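Local coordinates for pumilio domain-containing protein 7 (Caenorhabditis elegans, PDB 3V71), which binds a consensus sequence in mRNA 3'-UTRs, modulates mRNA expression and stability, and acts redundantly with puf-5 and puf-6 in oocyte formation and early embryonic divisions, at residues V165-M175 and L209-N220; L285-F293 and L346-M354. All blocks are in the same frame, centred on the assembly; numbering follows the deposited sequence.

Contact 1 (V165-M175 and L209-N220); sequences VHFLSSGDSLM and LLHSLMTCIVRN
V165, L168 and L174 meet L209, L213 and C216 in the apolar seam between helices 162-169 and 173-179 on one side and helix 203-218 on the other. V165 carries CG1 anti to its backbone N (chi1 168°), beside the carbonyl carbon, and this methyl reaches L209 CD2 at 3.6 Å while also flanking L213 CD1. The same L213 methyl lies 4.0 Å from L168 CB, spanning one helical turn. Beyond the turn, L174 CD2 covers C216 CB at 3.8 Å and touches L213 CG at 3.9 Å. M175, its chain bent at chi2 (-61°) and chi3, brings CE to 3.6 Å from N220 CB, just past the helix end. Cutting M175 back to an alanine would take away this methyl and is likely to leave N220 CB uncovered on that side.

No hydrogen bond crosses the contact; the serine hydroxyls bond within their own segments, and H166 ND1 bonds to T162 O. S169 OG donates to H166 O from above the carbonyl plane, on the same face as S170 N, which is held by that oxygen too. S212 OG bonds to L209 O at 3.0 Å, and S169 CB packs 4.1 Å from this hydroxyl.

The axes of 165-169 and 209-218 approach to 9.3 Å, at 25°, the side-by-side stacking characteristic of successive helical repeats in a Pumilio domain.

Contact 2 (L285-F293 and L346-M354); sequences LHEMMEEIF and LYSGWYEKM
An aromatic cluster of H286, F293 and W350, reinforced by two methionines, joins helix 282-292 to helix 344-365 near the C-terminal end of the Pumilio array. W350 is its centre. M289 lies across one face of the indole, with CG 3.4 Å from the centroid of the six-membered ring and 4° off the normal, a CH-pi contact; SD sits over the same face as a Met-aromatic pair. Bends at chi2 (-63°) and chi3 carry the chain back so that M289 CE ends 3.5 Å from W350 CG. On the opposite face, toward the rim, lies the carbonyl oxygen of L346, one turn earlier in W350's own helix.

At the indole's edge, H286 ND1 approaches W350 CZ2 at 3.6 Å; the two rings meet rim to rim, with neither over the other. L346 flanks the imidazole with both methyls. F293 meets the five-membered ring obliquely, CE2 3.6 Å from W350 CD1, and its ring is gripped in two ways. K353 passes over one face, CG 3.9 Å from the ring centroid, while M354 CG meets the edge in plane, 3.5 Å from F293 CZ, with its sulfur also at the edge. At the N-terminal end L285 CD2 meets Y347 OH at 3.4 Å.

Outside the two segments, M289 also packs on F277 of helix 269-279 and on M323 of helix 316-330, where W350 touches C327. The axes of 285-292 and 346-354, 11.5 Å apart at closest approach and at 26°, are spaced by large side chains and continue the lateral helix stacking of the PUF fold.

How the contacts relate
Contacts 1 and 2 come in series along the chain: both segments of contact 1, 165-175 and 209-220, precede both of contact 2, 285-293 and 346-354, in the sequence. They share no helix and do not touch; their centres are 35 Å apart and their nearest atoms about 15 Å. Contact 1 lies in the middle of the elongated, all-helical chain, whereas contact 2 lies toward its C-terminal end, 33 Å from the chain centre. Helices 221-225 to 269-279 separate them. Both are helix-to-helix joints within the superhelical array, with no atom of either nearer than about 13 Å to the RNA.

Contact 1 (V165-M175 and L209-N220)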
loop_
_atom_site.group_PDB
_atom_site.type_symbol
_atom_site.label_atom_id
_atom_site.label_comp_id
_atom_site.label_asym_id
_atom_site.label_seq_id
_atom_site.Cartn_x
_atom_site.Cartn_y
_atom_site.Cartn_z
ATOM N N VAL A 165 10.063 10.982 1.826
ATOM C CA VAL A 165 10.869 9.931 2.434
ATOM C C VAL A 165 11.559 10.434 3.699
ATOM O O VAL A 165 11.570 9.753 4.723
ATOM C CB VAL A 165 11.929 9.422 1.459
ATOM C CG1 VAL A 165 12.942 8.557 2.188
ATOM C CG2 VAL A 165 11.270 8.662 0.329
ATOM N N HIS A 166 12.137 11.628 3.632
ATOM C CA HIS A 166 12.752 12.212 4.816
ATOM C C HIS A 166 11.712 12.419 5.904
ATOM O O HIS A 166 12.037 12.395 7.090
ATOM C CB HIS A 166 13.460 13.527 4.486
ATOM C CG HIS A 166 14.735 13.350 3.722
ATOM N ND1 HIS A 166 14.767 12.940 2.405
ATOM C CD2 HIS A 166 16.027 13.517 4.093
ATOM C CE1 HIS A 166 16.020 12.869 1.997
ATOM N NE2 HIS A 166 16.806 13.214 3.002
ATOM N N PHE A 167 10.460 12.616 5.498
ATOM C CA PHE A 167 9.370 12.761 6.452
ATOM C C PHE A 167 9.129 11.456 7.211
ATOM O O PHE A 167 9.018 11.450 8.438
ATOM C CB PHE A 167 8.093 13.220 5.748
ATOM C CG PHE A 167 6.841 12.980 6.546
ATOM C CD1 PHE A 167 6.555 13.747 7.663
ATOM C CD2 PHE A 167 5.951 11.979 6.179
ATOM C CE1 PHE A 167 5.405 13.517 8.400
ATOM C CE2 PHE A 167 4.803 11.744 6.912
ATOM C CZ PHE A 167 4.527 12.514 8.023
ATOM N N LEU A 168 9.058 10.352 6.477
ATOM C CA LEU A 168 8.841 9.047 7.086
ATOM C C LEU A 168 10.016 8.576 7.955
ATOM O O LEU A 168 9.822 8.083 9.075
ATOM C CB LEU A 168 8.554 8.011 6.005
ATOM C CG LEU A 168 7.212 8.126 5.291
ATOM C CD1 LEU A 168 7.156 7.138 4.144
ATOM C CD2 LEU A 168 6.061 7.897 6.267
ATOM N N SER A 169 11.231 8.712 7.428
ATOM C CA SER A 169 12.435 8.329 8.160
ATOM C C SER A 169 12.550 9.117 9.462
ATOM O O SER A 169 12.899 8.564 10.502
ATOM C CB SER A 169 13.676 8.560 7.304
ATOM O OG SER A 169 13.881 9.944 7.087
ATOM N N SER A 170 12.253 10.411 9.393
ATOM C CA SER A 170 12.247 11.275 10.566
ATOM C C SER A 170 11.356 10.713 11.665
ATOM O O SER A 170 10.272 10.196 11.388
ATOM C CB SER A 170 11.743 12.667 10.189
ATOM O OG SER A 170 10.341 12.649 9.943
ATOM N N GLY A 171 11.817 10.827 12.908
ATOM C CA GLY A 171 11.049 10.419 14.075
ATOM C C GLY A 171 10.354 9.077 13.937
ATOM O O GLY A 171 10.978 8.080 13.568
ATOM N N ASP A 172 9.061 9.050 14.246
ATOM C CA ASP A 172 8.256 7.847 14.057
ATOM C C ASP A 172 7.022 8.158 13.217
ATOM O O ASP A 172 5.960 7.554 13.394
ATOM C CB ASP A 172 7.857 7.229 15.402
ATOM C CG ASP A 172 6.897 8.108 16.196
ATOM O OD1 ASP A 172 6.093 8.840 15.576
ATOM O OD2 ASP A 172 6.943 8.056 17.448
ATOM N N SER A 173 7.170 9.119 12.314
ATOM C CA SER A 173 6.115 9.431 11.372
ATOM C C SER A 173 5.691 8.118 10.747
ATOM O O SER A 173 4.503 7.843 10.573
ATOM C CB SER A 173 6.637 10.371 10.290
ATOM O OG SER A 173 7.416 11.417 10.845
ATOM N N LEU A 174 6.684 7.298 10.433
ATOM C CA LEU A 174 6.459 6.010 9.804
ATOM C C LEU A 174 5.507 5.129 10.609
ATOM O O LEU A 174 4.532 4.629 10.063
ATOM C CB LEU A 174 7.792 5.302 9.574
ATOM C CG LEU A 174 7.737 4.084 8.657
ATOM C CD1 LEU A 174 6.518 4.157 7.758
ATOM C CD2 LEU A 174 9.011 3.986 7.831
ATOM N N MET A 175 5.785 4.943 11.897
ATOM C CA MET A 175 4.898 4.179 12.777
ATOM C C MET A 175 3.455 4.627 12.625
ATOM O O MET A 175 2.558 3.826 12.355
ATOM C CB MET A 175 5.300 4.369 14.239
ATOM C CG MET A 175 6.632 3.762 14.627
ATOM S SD MET A 175 6.651 1.978 14.401
ATOM C CE MET A 175 7.459 1.877 12.802
ATOM N N LEU A 209 17.305 5.199 -0.028
ATOM C CA LEU A 209 16.110 5.795 0.552
ATOM C C LEU A 209 15.254 4.700 1.154
ATOM O O LEU A 209 14.654 4.878 2.211
ATOM C CB LEU A 209 15.326 6.582 -0.502
ATOM C CG LEU A 209 15.960 7.896 -0.966
ATOM C CD1 LEU A 209 15.386 8.337 -2.302
ATOM C CD2 LEU A 209 15.809 8.987 0.088
ATOM N N LEU A 210 15.219 3.562 0.469
ATOM C CA LEU A 210 14.530 2.376 0.960
ATOM C C LEU A 210 15.127 1.905 2.275
ATOM O O LEU A 210 14.407 1.507 3.189
ATOM C CB LEU A 210 14.634 1.251 -0.066
ATOM C CG LEU A 210 13.771 0.007 0.133
ATOM C CD1 LEU A 210 12.298 0.387 0.190
ATOM C CD2 LEU A 210 14.030 -0.986 -0.990
ATOM N N HIS A 211 16.453 1.952 2.360
ATOM C CA HIS A 211 17.158 1.417 3.510
ATOM C C HIS A 211 16.849 2.183 4.788
ATOM O O HIS A 211 16.641 1.580 5.839
ATOM C CB HIS A 211 18.670 1.362 3.269
ATOM C CG HIS A 211 19.418 0.662 4.362
ATOM N ND1 HIS A 211 19.439 -0.712 4.488
ATOM C CD2 HIS A 211 20.133 1.145 5.406
ATOM C CE1 HIS A 211 20.150 -1.044 5.551
ATOM N NE2 HIS A 211 20.578 0.064 6.129
ATOM N N SER A 212 16.829 3.509 4.702
ATOM C CA SER A 212 16.543 4.336 5.872
ATOM C C SER A 212 15.105 4.109 6.302
ATOM O O SER A 212 14.772 4.184 7.485
ATOM C CB SER A 212 16.762 5.817 5.565
ATOM O OG SER A 212 15.816 6.281 4.615
ATOM N N LEU A 213 14.253 3.833 5.323
ATOM C CA LEU A 213 12.865 3.518 5.590
ATOM C C LEU A 213 12.769 2.139 6.214
ATOM O O LEU A 213 12.195 1.965 7.291
ATOM C CB LEU A 213 12.087 3.521 4.285
ATOM C CG LEU A 213 10.764 4.267 4.367
ATOM C CD1 LEU A 213 10.953 5.676 3.815
ATOM C CD2 LEU A 213 9.672 3.500 3.622
ATOM N N MET A 214 13.340 1.165 5.513
ATOM C CA MET A 214 13.340 -0.229 5.933
ATOM C C MET A 214 13.897 -0.441 7.328
ATOM O O MET A 214 13.553 -1.408 8.001
ATOM C CB MET A 214 14.129 -1.063 4.936
ATOM C CG MET A 214 13.388 -1.281 3.635
ATOM S SD MET A 214 11.747 -1.961 3.957
ATOM C CE MET A 214 12.162 -3.282 5.097
ATOM N N THR A 215 14.764 0.468 7.755
ATOM C CA THR A 215 15.357 0.405 9.083
ATOM C C THR A 215 14.315 0.622 10.177
ATOM O O THR A 215 14.260 -0.139 11.136
ATOM C CB THR A 215 16.497 1.428 9.228
ATOM O OG1 THR A 215 17.443 1.224 8.175
ATOM C CG2 THR A 215 17.192 1.283 10.575
ATOM N N CYS A 216 13.495 1.660 10.029
ATOM C CA CYS A 216 12.402 1.924 10.965
ATOM C C CYS A 216 11.510 0.701 11.052
ATOM O O CYS A 216 11.101 0.287 12.136
ATOM C CB CYS A 216 11.557 3.119 10.504
ATOM S SG CYS A 216 12.485 4.633 10.116
ATOM N N ILE A 217 11.220 0.129 9.889
ATOM C CA ILE A 217 10.320 -1.010 9.780
ATOM C C ILE A 217 10.834 -2.226 10.537
ATOM O O ILE A 217 10.090 -2.863 11.289
ATOM C CB ILE A 217 10.100 -1.386 8.300
ATOM C CG1 ILE A 217 9.100 -0.428 7.648
ATOM C CG2 ILE A 217 9.598 -2.805 8.175
ATOM C CD1 ILE A 217 8.886 -0.695 6.180
ATOM N N VAL A 218 12.107 -2.547 10.322
ATOM C CA VAL A 218 12.746 -3.681 10.975
ATOM C C VAL A 218 12.810 -3.479 12.487
ATOM O O VAL A 218 12.568 -4.402 13.261
ATOM C CB VAL A 218 14.168 -3.896 10.433
ATOM C CG1 VAL A 218 14.996 -4.701 11.422
ATOM C CG2 VAL A 218 14.127 -4.583 9.091
ATOM N N ARG A 219 13.129 -2.262 12.901
ATOM C CA ARG A 219 13.320 -1.959 14.307
ATOM C C ARG A 219 12.003 -1.863 15.068
ATOM O O ARG A 219 11.981 -1.575 16.261
ATOM C CB ARG A 219 14.153 -0.685 14.465
ATOM C CG ARG A 219 15.560 -0.839 13.898
ATOM C CD ARG A 219 16.432 0.385 14.147
ATOM N NE ARG A 219 17.848 0.078 13.943
ATOM C CZ ARG A 219 18.832 0.970 14.026
ATOM N NH1 ARG A 219 18.564 2.240 14.304
ATOM N NH2 ARG A 219 20.088 0.591 13.827
ATOM N N ASN A 220 10.903 -2.133 14.381
ATOM C CA ASN A 220 9.599 -2.131 15.026
ATOM C C ASN A 220 8.777 -3.320 14.585
ATOM O O ASN A 220 7.585 -3.407 14.869
ATOM C CB ASN A 220 8.851 -0.843 14.715
ATOM C CG ASN A 220 9.417 0.343 15.452
ATOM O OD1 ASN A 220 9.876 1.307 14.842
ATOM N ND2 ASN A 220 9.382 0.283 16.776
#

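Contact 2 (L285-F293 and L346-M354)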
loop_
_atom_site.group_PDB
_atom_site.type_symbol
_atom_site.label_atom_id
_atom_site.label_comp_id
_atom_site.label_asym_id
_atom_site.label_seq_id
_atom_site.Cartn_x
_atom_site.Cartn_y
_atom_site.Cartn_z
ATOM N N LEU A 285 13.815 -21.557 6.676
ATOM C CA LEU A 285 12.690 -22.446 6.874
ATOM C C LEU A 285 13.060 -23.587 7.818
ATOM O O LEU A 285 12.263 -23.978 8.684
ATOM C CB LEU A 285 12.211 -23.016 5.541
ATOM C CG LEU A 285 11.043 -23.997 5.682
ATOM C CD1 LEU A 285 9.805 -23.295 6.225
ATOM C CD2 LEU A 285 10.740 -24.660 4.365
ATOM N N HIS A 286 14.266 -24.121 7.641
ATOM C CA HIS A 286 14.749 -25.229 8.460
ATOM C C HIS A 286 14.853 -24.843 9.942
ATOM O O HIS A 286 14.600 -25.664 10.827
ATOM C CB HIS A 286 16.094 -25.745 7.933
ATOM C CG HIS A 286 16.785 -26.698 8.862
ATOM N ND1 HIS A 286 16.473 -28.041 8.925
ATOM C CD2 HIS A 286 17.771 -26.501 9.772
ATOM C CE1 HIS A 286 17.232 -28.628 9.833
ATOM N NE2 HIS A 286 18.028 -27.716 10.363
ATOM N N GLU A 287 15.219 -23.594 10.210
ATOM C CA GLU A 287 15.344 -23.117 11.578
ATOM C C GLU A 287 13.997 -22.716 12.171
ATOM O O GLU A 287 13.837 -22.654 13.386
ATOM C CB GLU A 287 16.326 -21.952 11.657
ATOM C CG GLU A 287 17.686 -22.252 11.058
ATOM C CD GLU A 287 18.777 -21.340 11.605
ATOM O OE1 GLU A 287 18.501 -20.619 12.592
ATOM O OE2 GLU A 287 19.906 -21.352 11.057
ATOM N N MET A 288 13.023 -22.432 11.321
ATOM C CA MET A 288 11.687 -22.163 11.821
ATOM C C MET A 288 11.094 -23.472 12.272
ATOM O O MET A 288 10.575 -23.579 13.387
ATOM C CB MET A 288 10.809 -21.530 10.752
ATOM C CG MET A 288 10.892 -20.023 10.730
ATOM S SD MET A 288 10.527 -19.364 9.102
ATOM C CE MET A 288 8.769 -19.026 9.252
ATOM N N MET A 289 11.183 -24.475 11.404
ATOM C CA MET A 289 10.676 -25.797 11.741
ATOM C C MET A 289 11.338 -26.269 13.027
ATOM O O MET A 289 10.661 -26.539 14.016
ATOM C CB MET A 289 10.913 -26.784 10.597
ATOM C CG MET A 289 10.222 -26.399 9.289
ATOM S SD MET A 289 8.407 -26.359 9.367
ATOM C CE MET A 289 8.007 -28.080 9.657
ATOM N N GLU A 290 12.670 -26.335 12.998
ATOM C CA GLU A 290 13.491 -26.721 14.141
ATOM C C GLU A 290 13.003 -26.043 15.419
ATOM O O GLU A 290 12.776 -26.700 16.428
ATOM C CB GLU A 290 14.961 -26.373 13.854
ATOM C CG GLU A 290 15.957 -26.578 15.010
ATOM C CD GLU A 290 17.418 -26.242 14.630
ATOM O OE1 GLU A 290 18.346 -26.799 15.270
ATOM O OE2 GLU A 290 17.641 -25.420 13.702
ATOM N N GLU A 291 12.826 -24.729 15.370
ATOM C CA GLU A 291 12.345 -23.981 16.526
ATOM C C GLU A 291 10.950 -24.407 16.970
ATOM O O GLU A 291 10.721 -24.649 18.151
ATOM C CB GLU A 291 12.357 -22.480 16.247
ATOM C CG GLU A 291 11.790 -21.653 17.387
ATOM C CD GLU A 291 11.812 -20.159 17.091
ATOM O OE1 GLU A 291 12.526 -19.755 16.149
ATOM O OE2 GLU A 291 11.111 -19.389 17.791
ATOM N N ILE A 292 10.020 -24.494 16.024
ATOM C CA ILE A 292 8.644 -24.892 16.324
ATOM C C ILE A 292 8.562 -26.236 17.032
ATOM O O ILE A 292 7.711 -26.438 17.900
ATOM C CB ILE A 292 7.780 -24.966 15.045
ATOM C CG1 ILE A 292 7.301 -23.570 14.649
ATOM C CG2 ILE A 292 6.581 -25.869 15.263
ATOM C CD1 ILE A 292 6.667 -22.804 15.804
ATOM N N PHE A 293 9.443 -27.154 16.650
ATOM C CA PHE A 293 9.486 -28.485 17.248
ATOM C C PHE A 293 10.334 -28.529 18.526
ATOM O O PHE A 293 11.321 -29.253 18.591
ATOM C CB PHE A 293 9.996 -29.502 16.227
ATOM C CG PHE A 293 9.064 -29.716 15.065
ATOM C CD1 PHE A 293 7.695 -29.872 15.271
ATOM C CD2 PHE A 293 9.548 -29.754 13.764
ATOM C CE1 PHE A 293 6.823 -30.067 14.200
ATOM C CE2 PHE A 293 8.678 -29.951 12.685
ATOM C CZ PHE A 293 7.316 -30.111 12.906
ATOM N N LEU A 346 14.312 -34.186 4.843
ATOM C CA LEU A 346 14.134 -33.234 5.929
ATOM C C LEU A 346 12.652 -32.851 6.046
ATOM O O LEU A 346 12.077 -32.843 7.134
ATOM C CB LEU A 346 15.002 -32.005 5.656
ATOM C CG LEU A 346 15.136 -30.933 6.732
ATOM C CD1 LEU A 346 15.736 -31.525 7.987
ATOM C CD2 LEU A 346 15.982 -29.785 6.227
ATOM N N TYR A 347 12.046 -32.529 4.908
ATOM C CA TYR A 347 10.608 -32.323 4.822
ATOM C C TYR A 347 9.886 -33.557 5.343
ATOM O O TYR A 347 8.951 -33.466 6.136
ATOM C CB TYR A 347 10.205 -32.091 3.367
ATOM C CG TYR A 347 10.296 -30.656 2.904
ATOM C CD1 TYR A 347 9.242 -29.775 3.117
ATOM C CD2 TYR A 347 11.417 -30.187 2.231
ATOM C CE1 TYR A 347 9.304 -28.456 2.684
ATOM C CE2 TYR A 347 11.490 -28.863 1.792
ATOM C CZ TYR A 347 10.427 -28.002 2.021
ATOM O OH TYR A 347 10.476 -26.687 1.591
ATOM N N SER A 348 10.326 -34.715 4.871
ATOM C CA SER A 348 9.783 -35.992 5.308
ATOM C C SER A 348 9.832 -36.097 6.826
ATOM O O SER A 348 8.907 -36.603 7.456
ATOM C CB SER A 348 10.580 -37.135 4.686
ATOM O OG SER A 348 9.973 -38.380 4.961
ATOM N N GLY A 349 10.924 -35.619 7.408
ATOM C CA GLY A 349 11.073 -35.626 8.846
ATOM C C GLY A 349 9.966 -34.843 9.519
ATOM O O GLY A 349 9.414 -35.286 10.532
ATOM N N TRP A 350 9.634 -33.688 8.943
ATOM C CA TRP A 350 8.662 -32.771 9.532
ATOM C C TRP A 350 7.226 -33.251 9.379
ATOM O O TRP A 350 6.429 -33.213 10.317
ATOM C CB TRP A 350 8.814 -31.394 8.909
ATOM C CG TRP A 350 10.168 -30.803 9.123
ATOM C CD1 TRP A 350 11.021 -31.060 10.156
ATOM C CD2 TRP A 350 10.834 -29.856 8.278
ATOM N NE1 TRP A 350 12.174 -30.326 10.013
ATOM C CE2 TRP A 350 12.085 -29.579 8.865
ATOM C CE3 TRP A 350 10.493 -29.212 7.079
ATOM C CZ2 TRP A 350 12.998 -28.687 8.296
ATOM C CZ3 TRP A 350 11.402 -28.324 6.516
ATOM C CH2 TRP A 350 12.638 -28.072 7.125
ATOM N N TYR A 351 6.885 -33.700 8.186
ATOM C CA TYR A 351 5.552 -34.214 7.984
ATOM C C TYR A 351 5.304 -35.316 8.997
ATOM O O TYR A 351 4.244 -35.369 9.612
ATOM C CB TYR A 351 5.361 -34.716 6.550
ATOM C CG TYR A 351 4.024 -35.370 6.342
ATOM C CD1 TYR A 351 2.851 -34.641 6.455
ATOM C CD2 TYR A 351 3.929 -36.722 6.056
ATOM C CE1 TYR A 351 1.616 -35.243 6.288
ATOM C CE2 TYR A 351 2.702 -37.331 5.884
ATOM C CZ TYR A 351 1.548 -36.588 6.001
ATOM O OH TYR A 351 0.322 -37.197 5.830
ATOM N N GLU A 352 6.297 -36.178 9.193
ATOM C CA GLU A 352 6.150 -37.318 10.101
ATOM C C GLU A 352 5.986 -36.906 11.558
ATOM O O GLU A 352 5.090 -37.391 12.244
ATOM C CB GLU A 352 7.307 -38.309 9.951
ATOM C CG GLU A 352 7.290 -39.077 8.638
ATOM C CD GLU A 352 5.892 -39.548 8.254
ATOM O OE1 GLU A 352 5.114 -39.922 9.166
ATOM O OE2 GLU A 352 5.569 -39.533 7.040
ATOM N N LYS A 353 6.853 -36.019 12.030
ATOM C CA LYS A 353 6.707 -35.481 13.374
ATOM C C LYS A 353 5.278 -34.975 13.551
ATOM O O LYS A 353 4.588 -35.337 14.510
ATOM C CB LYS A 353 7.731 -34.364 13.634
ATOM C CG LYS A 353 7.521 -33.606 14.941
ATOM C CD LYS A 353 8.725 -33.707 15.869
ATOM C CE LYS A 353 8.406 -33.163 17.267
ATOM N NZ LYS A 353 9.573 -33.233 18.199
ATOM N N MET A 354 4.832 -34.160 12.598
ATOM C CA MET A 354 3.503 -33.568 12.654
ATOM C C MET A 354 2.402 -34.614 12.504
ATOM O O MET A 354 1.426 -34.596 13.242
ATOM C CB MET A 354 3.361 -32.454 11.612
ATOM C CG MET A 354 4.156 -31.196 11.956
ATOM S SD MET A 354 3.744 -29.710 10.991
ATOM C CE MET A 354 4.379 -30.114 9.355
#